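Local coordinates for circadian oscillation regulator (Nostoc sp., PDB 1R5Q), which probably stimulates autophosphorylation of the clock ATPase KaiC, as the activating component of the cyanobacterial KaiABC circadian oscillator, at residues A[16-28]-A[78-90]. Residues are numbered along the deposited sequence; the frame is centred on the assembly and turned at random.
Sequences SDYRQILLSYFTT and LMDYRLTLIDILA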
loop_
_atom_site.group_PDB
_atom_site.type_symbol
_atom_site.label_atom_id
_atom_site.label_comp_id
_atom_site.label_asym_id
_atom_site.label_seq_id
_atom_site.Cartn_x
_atom_site.Cartn_y
_atom_site.Cartn_z
ATOM N N SER A 16 -1.182 2.700 7.624
ATOM C CA SER A 16 -2.582 2.874 7.967
ATOM C C SER A 16 -3.415 3.042 6.698
ATOM O O SER A 16 -4.474 2.431 6.565
ATOM C CB SER A 16 -2.770 4.096 8.884
ATOM O OG SER A 16 -4.122 4.526 8.866
ATOM N N ASP A 17 -2.932 3.864 5.769
ATOM C CA ASP A 17 -3.649 4.114 4.516
ATOM C C ASP A 17 -3.792 2.848 3.663
ATOM O O ASP A 17 -4.855 2.608 3.064
ATOM C CB ASP A 17 -2.919 5.189 3.704
ATOM C CG ASP A 17 -2.934 6.573 4.386
ATOM O OD1 ASP A 17 -2.154 7.439 3.958
ATOM O OD2 ASP A 17 -3.725 6.800 5.331
ATOM N N TYR A 18 -2.718 2.060 3.613
ATOM C CA TYR A 18 -2.673 0.831 2.830
ATOM C C TYR A 18 -3.625 -0.188 3.440
ATOM O O TYR A 18 -4.252 -0.956 2.716
ATOM C CB TYR A 18 -1.251 0.248 2.804
ATOM C CG TYR A 18 -1.052 -0.846 1.762
ATOM C CD1 TYR A 18 -0.968 -0.533 0.405
ATOM C CD2 TYR A 18 -1.004 -2.197 2.129
ATOM C CE1 TYR A 18 -0.842 -1.545 -0.573
ATOM C CE2 TYR A 18 -0.886 -3.208 1.169
ATOM C CZ TYR A 18 -0.801 -2.867 -0.185
ATOM O OH TYR A 18 -0.659 -3.841 -1.136
ATOM N N ARG A 19 -3.724 -0.195 4.769
ATOM C CA ARG A 19 -4.632 -1.121 5.455
ATOM C C ARG A 19 -6.053 -0.857 4.941
ATOM O O ARG A 19 -6.778 -1.782 4.579
ATOM C CB ARG A 19 -4.587 -0.913 6.979
ATOM C CG ARG A 19 -5.633 -1.747 7.728
ATOM C CD ARG A 19 -5.688 -1.431 9.220
ATOM N NE ARG A 19 -4.487 -1.868 9.923
ATOM C CZ ARG A 19 -3.585 -1.032 10.430
ATOM N NH1 ARG A 19 -3.762 0.285 10.308
ATOM N NH2 ARG A 19 -2.507 -1.508 11.054
ATOM N N GLN A 20 -6.446 0.411 4.915
ATOM C CA GLN A 20 -7.771 0.779 4.426
ATOM C C GLN A 20 -7.975 0.402 2.941
ATOM O O GLN A 20 -9.095 0.087 2.529
ATOM C CB GLN A 20 -8.022 2.278 4.650
ATOM C CG GLN A 20 -8.227 2.681 6.140
ATOM C CD GLN A 20 -9.220 1.768 6.890
ATOM O OE1 GLN A 20 -10.327 1.490 6.405
ATOM N NE2 GLN A 20 -8.821 1.299 8.082
ATOM N N ILE A 21 -6.907 0.423 2.135
ATOM C CA ILE A 21 -7.032 0.036 0.720
ATOM C C ILE A 21 -7.286 -1.474 0.662
ATOM O O ILE A 21 -8.170 -1.949 -0.065
ATOM C CB ILE A 21 -5.734 0.376 -0.096
ATOM C CG1 ILE A 21 -5.621 1.894 -0.275
ATOM C CG2 ILE A 21 -5.757 -0.344 -1.485
ATOM C CD1 ILE A 21 -4.228 2.382 -0.702
ATOM N N LEU A 22 -6.519 -2.243 1.421
ATOM C CA LEU A 22 -6.727 -3.683 1.423
ATOM C C LEU A 22 -8.169 -4.036 1.864
ATOM O O LEU A 22 -8.845 -4.805 1.200
ATOM C CB LEU A 22 -5.737 -4.366 2.371
ATOM C CG LEU A 22 -4.256 -4.423 1.963
ATOM C CD1 LEU A 22 -3.399 -4.879 3.141
ATOM C CD2 LEU A 22 -4.089 -5.361 0.775
ATOM N N LEU A 23 -8.620 -3.460 2.978
ATOM C CA LEU A 23 -9.948 -3.750 3.508
ATOM C C LEU A 23 -11.104 -3.283 2.635
ATOM O O LEU A 23 -12.246 -3.717 2.823
ATOM C CB LEU A 23 -10.086 -3.174 4.923
ATOM C CG LEU A 23 -9.090 -3.793 5.923
ATOM C CD1 LEU A 23 -9.299 -3.230 7.336
ATOM C CD2 LEU A 23 -9.261 -5.310 5.910
ATOM N N SER A 24 -10.845 -2.393 1.685
ATOM C CA SER A 24 -11.937 -1.975 0.821
ATOM C C SER A 24 -11.679 -2.412 -0.615
ATOM O O SER A 24 -12.492 -2.145 -1.499
ATOM C CB SER A 24 -12.097 -0.464 0.866
ATOM O OG SER A 24 -11.109 0.143 0.073
ATOM N N TYR A 25 -10.567 -3.112 -0.845
ATOM C CA TYR A 25 -10.201 -3.505 -2.202
ATOM C C TYR A 25 -11.194 -4.369 -2.970
ATOM O O TYR A 25 -11.345 -4.232 -4.191
ATOM C CB TYR A 25 -8.857 -4.228 -2.222
ATOM C CG TYR A 25 -8.292 -4.296 -3.629
ATOM C CD1 TYR A 25 -7.686 -3.172 -4.211
ATOM C CD2 TYR A 25 -8.401 -5.461 -4.401
ATOM C CE1 TYR A 25 -7.212 -3.203 -5.513
ATOM C CE2 TYR A 25 -7.915 -5.495 -5.719
ATOM C CZ TYR A 25 -7.331 -4.359 -6.259
ATOM O OH TYR A 25 -6.910 -4.361 -7.562
ATOM N N PHE A 26 -11.840 -5.289 -2.269
ATOM C CA PHE A 26 -12.788 -6.157 -2.935
ATOM C C PHE A 26 -14.235 -5.710 -2.736
ATOM O O PHE A 26 -15.165 -6.507 -2.869
ATOM C CB PHE A 26 -12.547 -7.596 -2.486
ATOM C CG PHE A 26 -11.232 -8.159 -2.979
ATOM C CD1 PHE A 26 -11.014 -8.343 -4.344
ATOM C CD2 PHE A 26 -10.220 -8.518 -2.080
ATOM C CE1 PHE A 26 -9.809 -8.885 -4.810
ATOM C CE2 PHE A 26 -9.008 -9.061 -2.534
ATOM C CZ PHE A 26 -8.802 -9.248 -3.904
ATOM N N THR A 27 -14.402 -4.422 -2.431
ATOM C CA THR A 27 -15.711 -3.788 -2.258
ATOM C C THR A 27 -15.854 -2.824 -3.445
ATOM O O THR A 27 -15.102 -2.894 -4.414
ATOM C CB THR A 27 -15.797 -2.933 -0.963
ATOM O OG1 THR A 27 -15.454 -3.732 0.175
ATOM C CG2 THR A 27 -17.223 -2.401 -0.760
ATOM N N THR A 28 -16.819 -1.919 -3.366
ATOM C CA THR A 28 -17.026 -0.935 -4.419
ATOM C C THR A 28 -16.875 0.440 -3.759
ATOM O O THR A 28 -17.591 0.749 -2.806
ATOM C CB THR A 28 -18.422 -1.103 -5.044
ATOM O OG1 THR A 28 -19.414 -1.092 -4.006
ATOM C CG2 THR A 28 -18.503 -2.432 -5.809
ATOM N N LEU A 78 -4.095 -15.434 2.711
ATOM C CA LEU A 78 -4.614 -14.162 2.145
ATOM C C LEU A 78 -3.946 -13.827 0.798
ATOM O O LEU A 78 -3.689 -12.655 0.500
ATOM C CB LEU A 78 -4.363 -13.034 3.145
ATOM C CG LEU A 78 -4.956 -13.226 4.541
ATOM C CD1 LEU A 78 -4.541 -12.046 5.433
ATOM C CD2 LEU A 78 -6.455 -13.313 4.440
ATOM N N MET A 79 -3.689 -14.858 -0.008
ATOM C CA MET A 79 -3.030 -14.684 -1.296
ATOM C C MET A 79 -3.804 -13.844 -2.303
ATOM O O MET A 79 -3.211 -13.295 -3.243
ATOM C CB MET A 79 -2.676 -16.046 -1.895
ATOM C CG MET A 79 -1.740 -16.850 -1.008
ATOM S SD MET A 79 -1.057 -18.345 -1.755
ATOM C CE MET A 79 -2.464 -19.456 -1.659
ATOM N N ASP A 80 -5.116 -13.715 -2.114
ATOM C CA ASP A 80 -5.903 -12.899 -3.036
ATOM C C ASP A 80 -5.486 -11.428 -2.938
ATOM O O ASP A 80 -5.653 -10.674 -3.883
ATOM C CB ASP A 80 -7.414 -13.027 -2.769
ATOM C CG ASP A 80 -7.982 -14.368 -3.221
ATOM O OD1 ASP A 80 -7.464 -14.941 -4.211
ATOM O OD2 ASP A 80 -8.962 -14.839 -2.586
ATOM N N TYR A 81 -4.953 -11.014 -1.792
ATOM C CA TYR A 81 -4.514 -9.628 -1.656
ATOM C C TYR A 81 -3.278 -9.336 -2.534
ATOM O O TYR A 81 -2.841 -8.193 -2.617
ATOM C CB TYR A 81 -4.256 -9.279 -0.175
ATOM C CG TYR A 81 -5.538 -8.991 0.595
ATOM C CD1 TYR A 81 -5.868 -9.706 1.763
ATOM C CD2 TYR A 81 -6.443 -8.035 0.129
ATOM C CE1 TYR A 81 -7.082 -9.465 2.442
ATOM C CE2 TYR A 81 -7.655 -7.787 0.793
ATOM C CZ TYR A 81 -7.967 -8.501 1.945
ATOM O OH TYR A 81 -9.154 -8.217 2.602
ATOM N N ARG A 82 -2.721 -10.354 -3.194
ATOM C CA ARG A 82 -1.596 -10.113 -4.098
ATOM C C ARG A 82 -2.096 -9.288 -5.290
ATOM O O ARG A 82 -1.313 -8.613 -5.972
ATOM C CB ARG A 82 -0.994 -11.423 -4.584
ATOM C CG ARG A 82 -0.285 -12.179 -3.475
ATOM C CD ARG A 82 0.284 -13.473 -3.983
ATOM N NE ARG A 82 0.845 -14.286 -2.908
ATOM C CZ ARG A 82 1.190 -15.562 -3.052
ATOM N NH1 ARG A 82 1.025 -16.167 -4.223
ATOM N NH2 ARG A 82 1.711 -16.229 -2.029
ATOM N N LEU A 83 -3.408 -9.336 -5.529
ATOM C CA LEU A 83 -4.016 -8.563 -6.614
ATOM C C LEU A 83 -3.874 -7.074 -6.280
ATOM O O LEU A 83 -3.584 -6.234 -7.145
ATOM C CB LEU A 83 -5.507 -8.912 -6.751
ATOM C CG LEU A 83 -5.782 -10.323 -7.295
ATOM C CD1 LEU A 83 -7.281 -10.649 -7.231
ATOM C CD2 LEU A 83 -5.288 -10.399 -8.730
ATOM N N THR A 84 -4.121 -6.767 -5.015
ATOM C CA THR A 84 -4.004 -5.417 -4.505
ATOM C C THR A 84 -2.566 -4.915 -4.692
ATOM O O THR A 84 -2.343 -3.793 -5.148
ATOM C CB THR A 84 -4.311 -5.361 -2.999
ATOM O OG1 THR A 84 -5.633 -5.888 -2.753
ATOM C CG2 THR A 84 -4.214 -3.906 -2.513
ATOM N N LEU A 85 -1.598 -5.744 -4.333
ATOM C CA LEU A 85 -0.199 -5.342 -4.449
ATOM C C LEU A 85 0.182 -5.113 -5.914
ATOM O O LEU A 85 0.894 -4.165 -6.250
ATOM C CB LEU A 85 0.706 -6.399 -3.817
ATOM C CG LEU A 85 2.215 -6.093 -3.812
ATOM C CD1 LEU A 85 2.496 -4.721 -3.157
ATOM C CD2 LEU A 85 2.944 -7.216 -3.070
ATOM N N ILE A 86 -0.294 -5.985 -6.790
ATOM C CA ILE A 86 -0.026 -5.812 -8.206
ATOM C C ILE A 86 -0.567 -4.467 -8.681
ATOM O O ILE A 86 0.123 -3.717 -9.385
ATOM C CB ILE A 86 -0.684 -6.937 -9.052
ATOM C CG1 ILE A 86 0.108 -8.246 -8.863
ATOM C CG2 ILE A 86 -0.712 -6.521 -10.547
ATOM C CD1 ILE A 86 -0.655 -9.501 -9.298
ATOM N N ASP A 87 -1.798 -4.172 -8.282
ATOM C CA ASP A 87 -2.497 -2.948 -8.666
ATOM C C ASP A 87 -1.735 -1.702 -8.185
ATOM O O ASP A 87 -1.608 -0.712 -8.908
ATOM C CB ASP A 87 -3.904 -2.995 -8.068
ATOM C CG ASP A 87 -4.870 -1.985 -8.690
ATOM O OD1 ASP A 87 -6.070 -2.068 -8.365
ATOM O OD2 ASP A 87 -4.453 -1.115 -9.483
ATOM N N ILE A 88 -1.217 -1.775 -6.964
ATOM C CA ILE A 88 -0.473 -0.676 -6.354
ATOM C C ILE A 88 0.850 -0.460 -7.082
ATOM O O ILE A 88 1.195 0.670 -7.455
ATOM C CB ILE A 88 -0.198 -0.996 -4.851
ATOM C CG1 ILE A 88 -1.492 -0.819 -4.042
ATOM C CG2 ILE A 88 0.964 -0.142 -4.312
ATOM C CD1 ILE A 88 -1.955 0.607 -3.965
ATOM N N LEU A 89 1.585 -1.548 -7.299
ATOM C CA LEU A 89 2.866 -1.448 -7.990
ATOM C C LEU A 89 2.725 -0.985 -9.439
ATOM O O LEU A 89 3.581 -0.259 -9.932
ATOM C CB LEU A 89 3.626 -2.774 -7.924
ATOM C CG LEU A 89 4.068 -3.211 -6.517
ATOM C CD1 LEU A 89 4.792 -4.555 -6.576
ATOM C CD2 LEU A 89 4.979 -2.138 -5.914
ATOM N N ALA A 90 1.665 -1.411 -10.115
ATOM C CA ALA A 90 1.415 -1.005 -11.498
ATOM C C ALA A 90 1.157 0.510 -11.529
ATOM O O ALA A 90 1.633 1.213 -12.428
ATOM C CB ALA A 90 0.190 -1.744 -12.062
#
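Tyr25 lies with one ring face over Thr84 and reaches past it to Asp87, joining the turn that follows the first helix to the last helix of the KaiA C-terminal four-helix bundle. Helices 16-24 and 82-90 cross at 123°, their axes 10.3 Å apart at closest approach. With CG swung anti to the backbone N (chi1 -164°), the Tyr25 ring lies aslant the last helix, sliding past the Thr84 side chain, which points the opposite way. Thr84 CA sits 4.0 Å from the ring centroid, nearly on the normal, a CH-pi contact. Nearer the rim, Thr84 OG1 is 3.2 Å from Tyr25 CG; this buried hydroxyl has no hydrogen-bonding partner in the model. At the far end Tyr25 OH donates to Asp87 OD1 over 2.6 Å, on the anti side of OD1 and somewhat out of the carboxylate plane, which stands 78° from the ring. A phenylalanine in place of Tyr25 could keep the face over Thr84 but would probably leave Asp87 OD1 without this donor and the carboxylate freer to turn. Next along the turn, Phe26 meets Tyr81 obliquely, while its edge takes Leu83 CD1 and the carbonyl oxygen of Asp80. Deeper in, Leu22 CD2 touches both Tyr81 CD2 and Thr84 CG2. One turn back, Tyr18 reaches over with its OH, hydrogen-bonded to His57 of helix 50-67, beside the Leu85 backbone, tying a third helix into this seam. Ile21, which also packs on helix 33-45, adds CG2 against Thr84 CG2. Farther along the last helix, Ile88 CG1 presses on the edge of the Tyr18 ring, 3.6 Å from CE1.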